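Local coordinates for beta-1,4-mannanase (Aplysia kurodai, PDB 3VUP), which probably hydrolyses the beta-1,4 linkages of mannan in the digestive fluid of the sea hare, at residues 122-125 with 126-130; 301-304 with 305-308. One frame throughout, in Å; residues are numbered along the deposited sequence. Where two conformers were deposited one is given.

Contact 1: residues 122-125 with 126-130; sequences RLDG and LIKDQ
Two partners grip Asp124 OD1 at the outer face of the short helix 122-128: Lys128 NZ, 3.3 Å away in a weak salt bridge, and the hydroxyl of Tyr195, its stronger partner. This is an i to i+4 pairing over one helical turn, in the segment that follows the third strand of the TIM barrel and leads into helix 130-147. Because CG of Asp124 lies anti to the backbone N (chi1 -175°), the carboxylate is carried forward along the helix, where the extended lysine chain crosses it at a slant. The contact continues below the ammonium group: Lys128 CE packs 3.4 Å from Asp124 OD1. With an alanine here, the Lys128 ammonium group would probably lose its nearby counter-charge and the Tyr195 hydroxyl this hydrogen bond.

The backbone beneath is helical as far as Lys128. Ile127 N donates to Leu123 O at 3.1 Å, and Lys128 N to Asp124 O at 3.0 Å. On the buried side, Leu123 CG meets Ile127 CD1 at 3.9 Å, and Phe203 of helix 197-214 and Trp111 of strand 105-112 pack against Leu123.

Where the helix stops, Asp129 N still donates to Gly125 O at 2.9 Å, although Asp129 itself has left helical backbone angles. That residue also serves as the N-cap of the next helix, with OD2 accepting from Lys132 N, so one residue both closes the first helix and starts the second. Its CB comes within 3.1 Å of Gly125 O.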
ATOM      1  N   ARG A 122       5.531 -18.859  -5.580  1.00 13.36           N
ATOM      2  CA  ARG A 122       4.753 -18.844  -4.357  1.00 13.47           C
ATOM      3  C   ARG A 122       3.639 -17.798  -4.396  1.00 11.51           C
ATOM      4  O   ARG A 122       2.482 -18.099  -4.092  1.00 10.75           O
ATOM      5  CB  ARG A 122       5.665 -18.566  -3.166  0.55 14.60           C
ATOM      6  CG  ARG A 122       6.601 -19.703  -2.852  0.55 15.24           C
ATOM      7  CD  ARG A 122       7.617 -19.317  -1.804  0.55 15.85           C
ATOM      8  NE  ARG A 122       8.530 -20.424  -1.547  0.55 16.49           N
ATOM      9  CZ  ARG A 122       9.671 -20.323  -0.874  0.55 17.41           C
ATOM     10  NH1 ARG A 122      10.054 -19.157  -0.377  0.55 17.67           N
ATOM     11  NH2 ARG A 122      10.431 -21.395  -0.702  0.55 18.28           N
ATOM     12  N   LEU A 123       3.979 -16.582  -4.809  1.00 10.88           N
ATOM     13  CA  LEU A 123       2.961 -15.558  -4.989  1.00 10.08           C
ATOM     14  C   LEU A 123       2.029 -15.935  -6.136  1.00  9.16           C
ATOM     15  O   LEU A 123       0.811 -15.795  -6.025  1.00  8.59           O
ATOM     16  CB  LEU A 123       3.605 -14.193  -5.238  1.00 10.16           C
ATOM     17  CG  LEU A 123       2.664 -13.038  -5.585  1.00 10.06           C
ATOM     18  CD1 LEU A 123       1.587 -12.867  -4.519  1.00 10.56           C
ATOM     19  CD2 LEU A 123       3.445 -11.736  -5.780  1.00 10.62           C
ATOM     20  N   ASP A 124       2.606 -16.440  -7.222  1.00  9.00           N
ATOM     21  CA  ASP A 124       1.843 -16.851  -8.387  1.00  9.11           C
ATOM     22  C   ASP A 124       0.717 -17.824  -8.015  1.00  8.44           C
ATOM     23  O   ASP A 124      -0.423 -17.679  -8.478  1.00  8.58           O
ATOM     24  CB  ASP A 124       2.798 -17.478  -9.395  1.00  9.79           C
ATOM     25  CG  ASP A 124       2.120 -17.837 -10.700  1.00 10.93           C
ATOM     26  OD1 ASP A 124       1.819 -16.914 -11.485  1.00 11.37           O
ATOM     27  OD2 ASP A 124       1.911 -19.042 -10.957  1.00 13.01           O
ATOM     28  N   GLY A 125       1.027 -18.795  -7.159  1.00  9.00           N
ATOM     29  CA  GLY A 125       0.038 -19.774  -6.739  1.00  9.04           C
ATOM     30  C   GLY A 125      -1.103 -19.186  -5.926  1.00  8.83           C
ATOM     31  O   GLY A 125      -2.243 -19.647  -6.021  1.00  9.80           O
ATOM     32  N   LEU A 126      -0.807 -18.175  -5.114  1.00  8.32           N
ATOM     33  CA  LEU A 126      -1.857 -17.517  -4.347  1.00  8.19           C
ATOM     34  C   LEU A 126      -2.800 -16.730  -5.251  1.00  8.01           C
ATOM     35  O   LEU A 126      -3.996 -16.611  -4.969  1.00  9.18           O
ATOM     36  CB  LEU A 126      -1.259 -16.579  -3.303  1.00  8.24           C
ATOM     37  CG  LEU A 126      -0.331 -17.206  -2.270  1.00  8.53           C
ATOM     38  CD1 LEU A 126       0.057 -16.147  -1.251  1.00  9.11           C
ATOM     39  CD2 LEU A 126      -0.984 -18.400  -1.587  1.00  8.96           C
ATOM     40  N   ILE A 127      -2.260 -16.178  -6.333  1.00  7.77           N
ATOM     41  CA  ILE A 127      -3.071 -15.415  -7.274  1.00  8.64           C
ATOM     42  C   ILE A 127      -3.933 -16.334  -8.140  1.00  9.96           C
ATOM     43  O   ILE A 127      -5.099 -16.036  -8.413  1.00 11.28           O
ATOM     44  CB  ILE A 127      -2.185 -14.514  -8.156  1.00  8.22           C
ATOM     45  CG1 ILE A 127      -1.495 -13.456  -7.287  1.00  8.64           C
ATOM     46  CG2 ILE A 127      -2.999 -13.855  -9.259  1.00  8.59           C
ATOM     47  CD1 ILE A 127      -0.370 -12.718  -7.991  1.00  9.57           C
ATOM     48  N   LYS A 128      -3.366 -17.462  -8.556  1.00 10.16           N
ATOM     49  CA  LYS A 128      -4.049 -18.323  -9.510  1.00 11.36           C
ATOM     50  C   LYS A 128      -4.914 -19.428  -8.893  1.00 11.66           C
ATOM     51  O   LYS A 128      -5.895 -19.842  -9.510  1.00 13.20           O
ATOM     52  CB  LYS A 128      -3.048 -18.923 -10.504  1.00 13.22           C
ATOM     53  CG  LYS A 128      -2.432 -17.897 -11.438  1.00 15.73           C
ATOM     54  CD  LYS A 128      -1.491 -18.544 -12.441  1.00 18.05           C
ATOM     55  CE  LYS A 128      -0.910 -17.502 -13.386  1.00 20.93           C
ATOM     56  NZ  LYS A 128       0.273 -18.007 -14.140  1.00 23.06           N
ATOM     57  N   ASP A 129      -4.555 -19.892  -7.695  1.00 11.25           N
ATOM     58  CA  ASP A 129      -5.151 -21.085  -7.088  1.00 11.53           C
ATOM     59  C   ASP A 129      -5.917 -20.695  -5.824  1.00 11.03           C
ATOM     60  O   ASP A 129      -5.328 -20.247  -4.838  1.00 10.87           O
ATOM     61  CB  ASP A 129      -4.036 -22.100  -6.774  1.00 13.26           C
ATOM     62  CG  ASP A 129      -4.555 -23.442  -6.258  1.00 14.86           C
ATOM     63  OD1 ASP A 129      -4.006 -24.479  -6.685  1.00 16.80           O
ATOM     64  OD2 ASP A 129      -5.473 -23.476  -5.414  1.00 15.06           O
ATOM     65  N   GLN A 130      -7.235 -20.865  -5.864  1.00 11.37           N
ATOM     66  CA  GLN A 130      -8.101 -20.480  -4.749  1.00 12.40           C
ATOM     67  C   GLN A 130      -7.792 -21.234  -3.461  1.00 11.09           C
ATOM     68  O   GLN A 130      -7.909 -20.683  -2.367  1.00 10.99           O
ATOM     69  CB  GLN A 130      -9.575 -20.676  -5.118  1.00 15.50           C
ATOM     70  CG  GLN A 130     -10.090 -19.746  -6.204  1.00 19.16           C
ATOM     71  CD  GLN A 130     -11.599 -19.839  -6.384  1.00 22.47           C
ATOM     72  OE1 GLN A 130     -12.202 -19.044  -7.104  1.00 24.36           O
ATOM     73  NE2 GLN A 130     -12.213 -20.812  -5.724  1.00 23.05           N
TER

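Contact 2: residues 301-304 with 305-308; sequences GMTI and TQMF
Thr303 and Gln306 meet in a reciprocal pair of bonds, the capping box that starts helix 304-313, the helix between the last two strands of the TIM barrel. Gln306 N donates to Thr303 OG1 at 3.0 Å, and in return Thr303 N donates to Gln306 OE1 at 2.9 Å, nearly straight at 169°. With chi1 at 66°, OG1 sits between the backbone N and the carbonyl carbon, which lets it reach forward to the Gln306 N-H in the first turn. A water donates to the same OE1 and to Gly301 O, tying the amide to the loop before the helix.

On the inner side of this polar cap lies apolar packing. Met302 CB packs on Met307 CG at 3.6 Å as the two side chains pass at an angle, while Met307 also leans on Trp270 and Phe294. Farther along, Ile304 and Phe308 lie side by side, and Ile304 CG1 approaches the ring edge in its plane, 3.9 Å from CE2. Phe308 N donates to Ile304 O at 3.0 Å.

Farther out, Phe294 meets the Phe308 ring edge-to-face, and Glu296 accepts from Ile304 N through OE2.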
ATOM      1  N   GLY A 301      10.530  18.054 -12.440  1.00  7.41           N
ATOM      2  CA  GLY A 301      11.140  19.357 -12.232  1.00  7.80           C
ATOM      3  C   GLY A 301      10.803  19.992 -10.893  1.00  7.15           C
ATOM      4  O   GLY A 301      11.404  21.001 -10.529  1.00  8.08           O
ATOM      5  N   MET A 302       9.851  19.417 -10.159  1.00  6.31           N
ATOM      6  CA  MET A 302       9.514  19.915  -8.830  1.00  6.54           C
ATOM      7  C   MET A 302      10.578  19.543  -7.811  1.00  6.31           C
ATOM      8  O   MET A 302      11.181  18.475  -7.898  1.00  6.57           O
ATOM      9  CB  MET A 302       8.187  19.316  -8.354  1.00  6.85           C
ATOM     10  CG  MET A 302       6.976  19.650  -9.192  1.00  8.43           C
ATOM     11  SD  MET A 302       5.513  18.887  -8.466  1.00 11.52           S
ATOM     12  CE  MET A 302       4.226  19.548  -9.504  1.00 11.12           C
ATOM     13  N   THR A 303      10.782  20.399  -6.813  1.00  5.77           N
ATOM     14  CA  THR A 303      11.568  19.995  -5.652  1.00  6.19           C
ATOM     15  C   THR A 303      10.699  19.094  -4.773  1.00  5.45           C
ATOM     16  O   THR A 303       9.478  19.130  -4.865  1.00  5.39           O
ATOM     17  CB  THR A 303      11.993  21.195  -4.797  1.00  6.87           C
ATOM     18  OG1 THR A 303      10.818  21.788  -4.236  1.00  6.86           O
ATOM     19  CG2 THR A 303      12.771  22.218  -5.615  1.00  7.91           C
ATOM     20  N   ILE A 304      11.317  18.312  -3.889  1.00  5.98           N
ATOM     21  CA  ILE A 304      10.530  17.466  -2.999  1.00  5.98           C
ATOM     22  C   ILE A 304       9.581  18.308  -2.120  1.00  5.76           C
ATOM     23  O   ILE A 304       8.467  17.888  -1.822  1.00  5.54           O
ATOM     24  CB  ILE A 304      11.434  16.545  -2.145  1.00  6.35           C
ATOM     25  CG1 ILE A 304      10.627  15.390  -1.546  1.00  6.84           C
ATOM     26  CG2 ILE A 304      12.165  17.342  -1.081  1.00  8.00           C
ATOM     27  CD1 ILE A 304      10.194  14.344  -2.570  1.00  6.55           C
ATOM     28  N   THR A 305       9.998  19.512  -1.736  1.00  5.72           N
ATOM     29  CA  THR A 305       9.118  20.374  -0.949  1.00  6.22           C
ATOM     30  C   THR A 305       7.901  20.793  -1.775  1.00  5.64           C
ATOM     31  O   THR A 305       6.766  20.761  -1.290  1.00  5.78           O
ATOM     32  CB  THR A 305       9.870  21.599  -0.381  1.00  7.42           C
ATOM     33  OG1 THR A 305      10.872  21.143   0.537  1.00  8.26           O
ATOM     34  CG2 THR A 305       8.928  22.531   0.359  1.00  7.82           C
ATOM     35  N   GLN A 306       8.132  21.165  -3.028  1.00  5.59           N
ATOM     36  CA  GLN A 306       7.021  21.482  -3.913  1.00  5.98           C
ATOM     37  C   GLN A 306       6.082  20.294  -4.057  1.00  5.10           C
ATOM     38  O   GLN A 306       4.864  20.478  -4.153  1.00  5.47           O
ATOM     39  CB  GLN A 306       7.517  21.946  -5.281  1.00  5.93           C
ATOM     40  CG  GLN A 306       8.058  23.365  -5.240  1.00  7.05           C
ATOM     41  CD  GLN A 306       8.769  23.752  -6.515  1.00  8.16           C
ATOM     42  OE1 GLN A 306       9.404  22.926  -7.164  1.00  7.94           O
ATOM     43  NE2 GLN A 306       8.664  25.015  -6.883  1.00 11.12           N
ATOM     44  N   MET A 307       6.641  19.085  -4.078  1.00  4.81           N
ATOM     45  CA  MET A 307       5.822  17.889  -4.251  1.00  5.01           C
ATOM     46  C   MET A 307       4.920  17.653  -3.041  1.00  4.65           C
ATOM     47  O   MET A 307       3.724  17.431  -3.197  1.00  5.33           O
ATOM     48  CB  MET A 307       6.695  16.668  -4.559  1.00  5.07           C
ATOM     49  CG  MET A 307       7.468  16.816  -5.860  1.00  5.16           C
ATOM     50  SD  MET A 307       8.465  15.389  -6.292  1.00  5.47           S
ATOM     51  CE  MET A 307       7.222  14.350  -7.049  1.00  5.82           C
ATOM     52  N   PHE A 308       5.482  17.702  -1.835  1.00  5.17           N
ATOM     53  CA  PHE A 308       4.662  17.529  -0.636  1.00  5.21           C
ATOM     54  C   PHE A 308       3.575  18.597  -0.540  1.00  4.92           C
ATOM     55  O   PHE A 308       2.419  18.302  -0.225  1.00  5.56           O
ATOM     56  CB  PHE A 308       5.515  17.520   0.631  1.00  5.46           C
ATOM     57  CG  PHE A 308       6.044  16.154   0.996  1.00  5.31           C
ATOM     58  CD1 PHE A 308       5.279  15.272   1.752  1.00  5.86           C
ATOM     59  CD2 PHE A 308       7.299  15.744   0.581  1.00  5.77           C
ATOM     60  CE1 PHE A 308       5.764  14.020   2.093  1.00  5.96           C
ATOM     61  CE2 PHE A 308       7.787  14.496   0.919  1.00  5.80           C
ATOM     62  CZ  PHE A 308       7.022  13.633   1.672  1.00  6.10           C
TER
HETATM   63  O   HOH W   1      11.188  23.376  -9.116  1.00  9.44           O

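The two contacts are local helix pairings on opposite sides of the barrel, their centres about 39 Å apart with no touch between them. Both are partly buried, with a polar outer side and an apolar side turned to the protein. Contact 1 lies along a whole short helix beyond the third strand and spends charge: a weak carboxylate-ammonium pair outside, leucine and isoleucine within. Contact 2 lies at the start of a barrel helix and relies on neutral groups, an amide and a hydroxyl, with an isoleucine, one methionine and a phenylalanine inward. Each includes an N-cap, but residues 301-308 complete theirs internally, whereas in 122-130 Asp129 caps the helix that follows.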